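Local atomic coordinates of adhesion and penetration protein autotransporter (Haemophilus influenzae, PDB entry 3SYJ), a protein that promotes bacterial adherence to and invasion of host cells by binding a host cell structure, and is probably also a serine protease. Residues 636-641 with 657-662; 630-635 with 650-655. All coordinates share one frame; numbering follows the deposited sequence.

Interaction 1 (636-641 with 657-662); sequences GGSAVV and NANATF
Val641 has CG1 anti to its backbone N (chi1 -175°), which puts CG2 beside that N, and Phe662 turns CG to the corresponding place beside its own N (chi1 -53°); from these positions the methyl meets the ring obliquely, CG2 lying 3.5 Å from Phe662 CD1. The two residues close a parallel strand pair, 638-641 with 659-662, that forms one step in the beta-solenoid part of the passenger domain. The strands belong to consecutive coils and run in register, with like positions stacked: Ala639 over Ala660 and Val641 over Phe662 on the buried face, Ser638 over Asn659 and Val640 over Thr661 on the outer one. Backbone bonds alternate in the parallel pattern. Asn659 O takes the Ala639 N-H at 2.9 Å and Thr661 O takes that of Val641, both nearly straight. In the other direction Thr661 N reaches Ala639 O, whereas the bond from Asn659 N to Gly637 O is more bent (138° at the hydrogen). Gly637 adopts a positive phi there, and Ala658 CB packs 3.5 Å from Gly636 N. Inside the coil Ala639 touches the indole of Trp652. On the outer face a water bridges the coils, donating weakly to Ala639 O and hydrogen-bonded, at 2.9 Å, to Thr661 OG1.

Interaction 2 (630-635 with 650-655); sequences ENFQIK and GNWTVS
Asn651 O is gripped from the neighbouring strand by the Phe632 N-H at 2.8 Å, a bond that comes in almost end-on to the carbonyl, and more weakly by a water. The same water donates to Asn631 OD1 at 2.8 Å and is hydrogen-bonded to Thr653 OG1, so it ties the two strands together on the face bearing Asn631, Gln633, Asn651 and Thr653. The amide ends of the paired Asn631 and Asn651 are engaged beyond this contact: Asn631 ND2 bonds to Asp579 of strand 579-582 in the coil before, and Asn651 OD1 accepts from Ser706 N in the coil after. Five backbone bonds join 630-635 to 650-655, from Asn651 N to Glu630 O at one end to Ser655 N and Ile634 O at the other. On the inner face the aromatic residues dominate. Both Phe632 and Trp652 place CG beside the backbone N (chi1 -55° and -72°), and their rings lie in an offset stack, centroids 4.2 Å apart and planes at 17°. Phe632 CB sits over the six-membered ring of the indole, 3.5 Å from its centroid, while Phe632 CD2 is displaced toward the pyrrole side, 3.2 Å from Trp652 NE1. Ile634 approaches the indole at its edge, with CG1 3.7 Å from Trp652 CZ3. Beside the stack, Gly650 brings its CA to 3.7 Å from Phe632 CE2. In-register parallel strands of consecutive coils, with like residues, here aromatic, stacked inward, are characteristic of a right-handed beta-helix, the fold of the beta-solenoid part of this passenger domain.

In the fold
Interactions 1 and 2 join the same two successive coils on adjoining faces: 630-635 leads into 636-641, and 650-655 into 657-662, with centres about 10 Å apart. Each has a buried inner side and a partly exposed outer one. The inner sides meet in a shared core, where Phe662 CE1 lies 3.6 Å from Trp652 CZ2, edge-to-face, whereas Ala658 CB packs against Ile634 O at 3.2 Å at the corner between the two faces. Interaction 2 fills this core with stacked aromatic rings and buries more surface (545 against 412 Å²), while interaction 1 contributes mainly small aliphatic groups and one phenyl ring. Outside, a water bridges each, and asparagine amides reach further coils at interaction 2.

Interaction 1 (636-641 with 657-662)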
loop_
_atom_site.group_PDB
_atom_site.type_symbol
_atom_site.label_atom_id
_atom_site.label_comp_id
_atom_site.label_asym_id
_atom_site.label_seq_id
_atom_site.Cartn_x
_atom_site.Cartn_y
_atom_site.Cartn_z
ATOM N N GLY A 636 19.013 -24.841 -7.114
ATOM C CA GLY A 636 20.116 -25.108 -8.014
ATOM C C GLY A 636 19.576 -25.661 -9.306
ATOM O O GLY A 636 18.435 -26.116 -9.354
ATOM N N GLY A 637 20.387 -25.620 -10.355
ATOM C CA GLY A 637 19.951 -26.051 -11.666
ATOM C C GLY A 637 19.069 -25.034 -12.375
ATOM O O GLY A 637 19.196 -23.823 -12.179
ATOM N N SER A 638 18.161 -25.537 -13.202
ATOM C CA SER A 638 17.352 -24.685 -14.045
ATOM C C SER A 638 15.902 -25.174 -14.140
ATOM O O SER A 638 15.650 -26.329 -14.499
ATOM C CB SER A 638 17.975 -24.628 -15.435
ATOM O OG SER A 638 17.545 -23.465 -16.125
ATOM N N ALA A 639 14.965 -24.286 -13.809
ATOM C CA ALA A 639 13.526 -24.543 -13.933
ATOM C C ALA A 639 12.940 -23.774 -15.118
ATOM O O ALA A 639 13.139 -22.568 -15.236
ATOM C CB ALA A 639 12.796 -24.157 -12.641
ATOM N N VAL A 640 12.208 -24.462 -15.989
ATOM C CA VAL A 640 11.662 -23.818 -17.180
ATOM C C VAL A 640 10.165 -24.055 -17.294
ATOM O O VAL A 640 9.708 -25.198 -17.242
ATOM C CB VAL A 640 12.342 -24.337 -18.462
ATOM C CG1 VAL A 640 11.785 -23.620 -19.694
ATOM C CG2 VAL A 640 13.851 -24.170 -18.378
ATOM N N VAL A 641 9.402 -22.976 -17.433
ATOM C CA VAL A 641 7.970 -23.087 -17.697
ATOM C C VAL A 641 7.753 -22.843 -19.187
ATOM O O VAL A 641 7.966 -21.735 -19.682
ATOM C CB VAL A 641 7.154 -22.087 -16.866
ATOM C CG1 VAL A 641 5.661 -22.312 -17.069
ATOM C CG2 VAL A 641 7.525 -22.199 -15.388
ATOM N N ASN A 657 23.280 -20.380 -7.651
ATOM C CA ASN A 657 23.445 -20.094 -9.071
ATOM C C ASN A 657 22.312 -20.680 -9.899
ATOM O O ASN A 657 22.493 -20.994 -11.070
ATOM C CB ASN A 657 24.776 -20.645 -9.580
ATOM C CG ASN A 657 25.964 -20.057 -8.853
ATOM O OD1 ASN A 657 26.114 -18.838 -8.770
ATOM N ND2 ASN A 657 26.817 -20.924 -8.320
ATOM N N ALA A 658 21.143 -20.824 -9.287
ATOM C CA ALA A 658 20.003 -21.433 -9.956
ATOM C C ALA A 658 19.397 -20.490 -10.992
ATOM O O ALA A 658 19.750 -19.314 -11.060
ATOM C CB ALA A 658 18.958 -21.841 -8.940
ATOM N N ASN A 659 18.484 -21.012 -11.800
ATOM C CA ASN A 659 17.796 -20.188 -12.780
ATOM C C ASN A 659 16.347 -20.616 -12.984
ATOM O O ASN A 659 16.023 -21.795 -12.856
ATOM C CB ASN A 659 18.552 -20.201 -14.108
ATOM C CG ASN A 659 18.037 -19.154 -15.071
ATOM O OD1 ASN A 659 16.876 -19.194 -15.492
ATOM N ND2 ASN A 659 18.896 -18.198 -15.421
ATOM N N ALA A 660 15.478 -19.654 -13.285
ATOM C CA ALA A 660 14.078 -19.934 -13.607
ATOM C C ALA A 660 13.639 -19.101 -14.804
ATOM O O ALA A 660 13.834 -17.887 -14.820
ATOM C CB ALA A 660 13.187 -19.651 -12.420
ATOM N N THR A 661 13.045 -19.755 -15.800
ATOM C CA THR A 661 12.643 -19.084 -17.030
ATOM C C THR A 661 11.179 -19.359 -17.359
ATOM O O THR A 661 10.729 -20.505 -17.277
ATOM C CB THR A 661 13.515 -19.548 -18.209
ATOM O OG1 THR A 661 14.893 -19.319 -17.895
ATOM C CG2 THR A 661 13.141 -18.803 -19.488
ATOM N N PHE A 662 10.445 -18.312 -17.731
ATOM C CA PHE A 662 9.014 -18.426 -18.014
ATOM C C PHE A 662 8.650 -17.922 -19.411
ATOM O O PHE A 662 9.037 -16.819 -19.803
ATOM C CB PHE A 662 8.190 -17.626 -17.005
ATOM C CG PHE A 662 8.478 -17.948 -15.565
ATOM C CD1 PHE A 662 7.603 -18.728 -14.828
ATOM C CD2 PHE A 662 9.602 -17.436 -14.938
ATOM C CE1 PHE A 662 7.854 -19.012 -13.496
ATOM C CE2 PHE A 662 9.857 -17.711 -13.606
ATOM C CZ PHE A 662 8.978 -18.500 -12.882
HETATM O O HOH W 1 16.007 -21.632 -16.613
#

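Interaction 2 (630-635 with 650-655)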
loop_
_atom_site.group_PDB
_atom_site.type_symbol
_atom_site.label_atom_id
_atom_site.label_comp_id
_atom_site.label_asym_id
_atom_site.label_seq_id
_atom_site.Cartn_x
_atom_site.Cartn_y
_atom_site.Cartn_z
ATOM N N GLU A 630 2.609 -24.468 -3.141
ATOM C CA GLU A 630 2.831 -23.364 -2.212
ATOM C C GLU A 630 4.118 -22.609 -2.582
ATOM O O GLU A 630 4.087 -21.411 -2.853
ATOM C CB GLU A 630 2.821 -23.867 -0.755
ATOM C CG GLU A 630 1.429 -24.378 -0.325
ATOM C CD GLU A 630 1.349 -24.923 1.102
ATOM O OE1 GLU A 630 2.389 -25.071 1.771
ATOM O OE2 GLU A 630 0.223 -25.219 1.557
ATOM N N ASN A 631 5.239 -23.316 -2.627
ATOM C CA ASN A 631 6.488 -22.691 -3.034
ATOM C C ASN A 631 7.228 -23.503 -4.077
ATOM O O ASN A 631 7.190 -24.735 -4.065
ATOM C CB ASN A 631 7.417 -22.469 -1.838
ATOM C CG ASN A 631 6.784 -21.624 -0.749
ATOM O OD1 ASN A 631 6.952 -20.400 -0.710
ATOM N ND2 ASN A 631 6.047 -22.274 0.144
ATOM N N PHE A 632 7.902 -22.800 -4.979
ATOM C CA PHE A 632 8.882 -23.408 -5.854
ATOM C C PHE A 632 10.253 -22.955 -5.372
ATOM O O PHE A 632 10.620 -21.791 -5.509
ATOM C CB PHE A 632 8.672 -22.973 -7.305
ATOM C CG PHE A 632 7.290 -23.244 -7.824
ATOM C CD1 PHE A 632 6.981 -24.464 -8.408
ATOM C CD2 PHE A 632 6.301 -22.276 -7.729
ATOM C CE1 PHE A 632 5.710 -24.717 -8.880
ATOM C CE2 PHE A 632 5.027 -22.517 -8.202
ATOM C CZ PHE A 632 4.726 -23.740 -8.780
ATOM N N GLN A 633 11.005 -23.875 -4.788
ATOM C CA GLN A 633 12.338 -23.553 -4.321
ATOM C C GLN A 633 13.342 -24.132 -5.294
ATOM O O GLN A 633 13.649 -25.322 -5.255
ATOM C CB GLN A 633 12.559 -24.115 -2.916
ATOM C CG GLN A 633 11.334 -23.993 -2.036
ATOM C CD GLN A 633 11.630 -24.219 -0.568
ATOM O OE1 GLN A 633 12.792 -24.311 -0.161
ATOM N NE2 GLN A 633 10.575 -24.304 0.242
ATOM N N ILE A 634 13.840 -23.289 -6.184
ATOM C CA ILE A 634 14.851 -23.712 -7.132
ATOM C C ILE A 634 16.196 -23.377 -6.507
ATOM O O ILE A 634 16.693 -22.264 -6.652
ATOM C CB ILE A 634 14.672 -22.997 -8.487
ATOM C CG1 ILE A 634 13.189 -22.958 -8.872
ATOM C CG2 ILE A 634 15.500 -23.661 -9.577
ATOM C CD1 ILE A 634 12.490 -24.313 -8.823
ATOM N N LYS A 635 16.756 -24.341 -5.779
ATOM C CA LYS A 635 17.994 -24.145 -5.028
ATOM C C LYS A 635 19.228 -24.377 -5.892
ATOM O O LYS A 635 20.356 -24.153 -5.455
ATOM C CB LYS A 635 18.045 -25.091 -3.828
ATOM C CG LYS A 635 16.901 -24.923 -2.840
ATOM C CD LYS A 635 17.094 -25.845 -1.648
ATOM C CE LYS A 635 16.019 -25.638 -0.594
ATOM N NZ LYS A 635 16.206 -26.587 0.538
ATOM N N GLY A 650 1.890 -20.131 -7.254
ATOM C CA GLY A 650 2.765 -20.378 -6.123
ATOM C C GLY A 650 3.909 -19.382 -6.113
ATOM O O GLY A 650 4.145 -18.700 -7.111
ATOM N N ASN A 651 4.628 -19.295 -4.995
ATOM C CA ASN A 651 5.711 -18.326 -4.872
ATOM C C ASN A 651 7.056 -18.959 -5.184
ATOM O O ASN A 651 7.297 -20.113 -4.841
ATOM C CB ASN A 651 5.718 -17.696 -3.476
ATOM C CG ASN A 651 4.447 -16.908 -3.186
ATOM O OD1 ASN A 651 3.928 -16.190 -4.045
ATOM N ND2 ASN A 651 3.937 -17.046 -1.971
ATOM N N TRP A 652 7.926 -18.199 -5.834
ATOM C CA TRP A 652 9.195 -18.728 -6.317
ATOM C C TRP A 652 10.356 -18.204 -5.494
ATOM O O TRP A 652 10.425 -17.017 -5.192
ATOM C CB TRP A 652 9.400 -18.369 -7.799
ATOM C CG TRP A 652 8.505 -19.150 -8.732
ATOM C CD1 TRP A 652 7.168 -18.946 -8.959
ATOM C CD2 TRP A 652 8.884 -20.266 -9.551
ATOM N NE1 TRP A 652 6.698 -19.868 -9.862
ATOM C CE2 TRP A 652 7.731 -20.688 -10.242
ATOM C CE3 TRP A 652 10.088 -20.946 -9.767
ATOM C CZ2 TRP A 652 7.745 -21.763 -11.130
ATOM C CZ3 TRP A 652 10.100 -22.016 -10.646
ATOM C CH2 TRP A 652 8.937 -22.412 -11.318
ATOM N N THR A 653 11.265 -19.104 -5.133
ATOM C CA THR A 653 12.538 -18.722 -4.542
ATOM C C THR A 653 13.689 -19.375 -5.303
ATOM O O THR A 653 13.854 -20.595 -5.281
ATOM C CB THR A 653 12.627 -19.110 -3.058
ATOM O OG1 THR A 653 11.584 -18.451 -2.333
ATOM C CG2 THR A 653 13.974 -18.690 -2.489
ATOM N N VAL A 654 14.475 -18.553 -5.984
ATOM C CA VAL A 654 15.598 -19.042 -6.763
ATOM C C VAL A 654 16.879 -18.554 -6.101
ATOM O O VAL A 654 17.051 -17.354 -5.877
ATOM C CB VAL A 654 15.519 -18.531 -8.208
ATOM C CG1 VAL A 654 16.522 -19.253 -9.089
ATOM C CG2 VAL A 654 14.110 -18.707 -8.742
ATOM N N SER A 655 17.772 -19.482 -5.775
ATOM C CA SER A 655 18.937 -19.141 -4.974
ATOM C C SER A 655 20.219 -19.730 -5.553
ATOM O O SER A 655 20.198 -20.368 -6.604
ATOM C CB SER A 655 18.737 -19.592 -3.527
ATOM O OG SER A 655 18.533 -20.986 -3.454
HETATM O O HOH W 2 8.961 -19.524 -2.491
#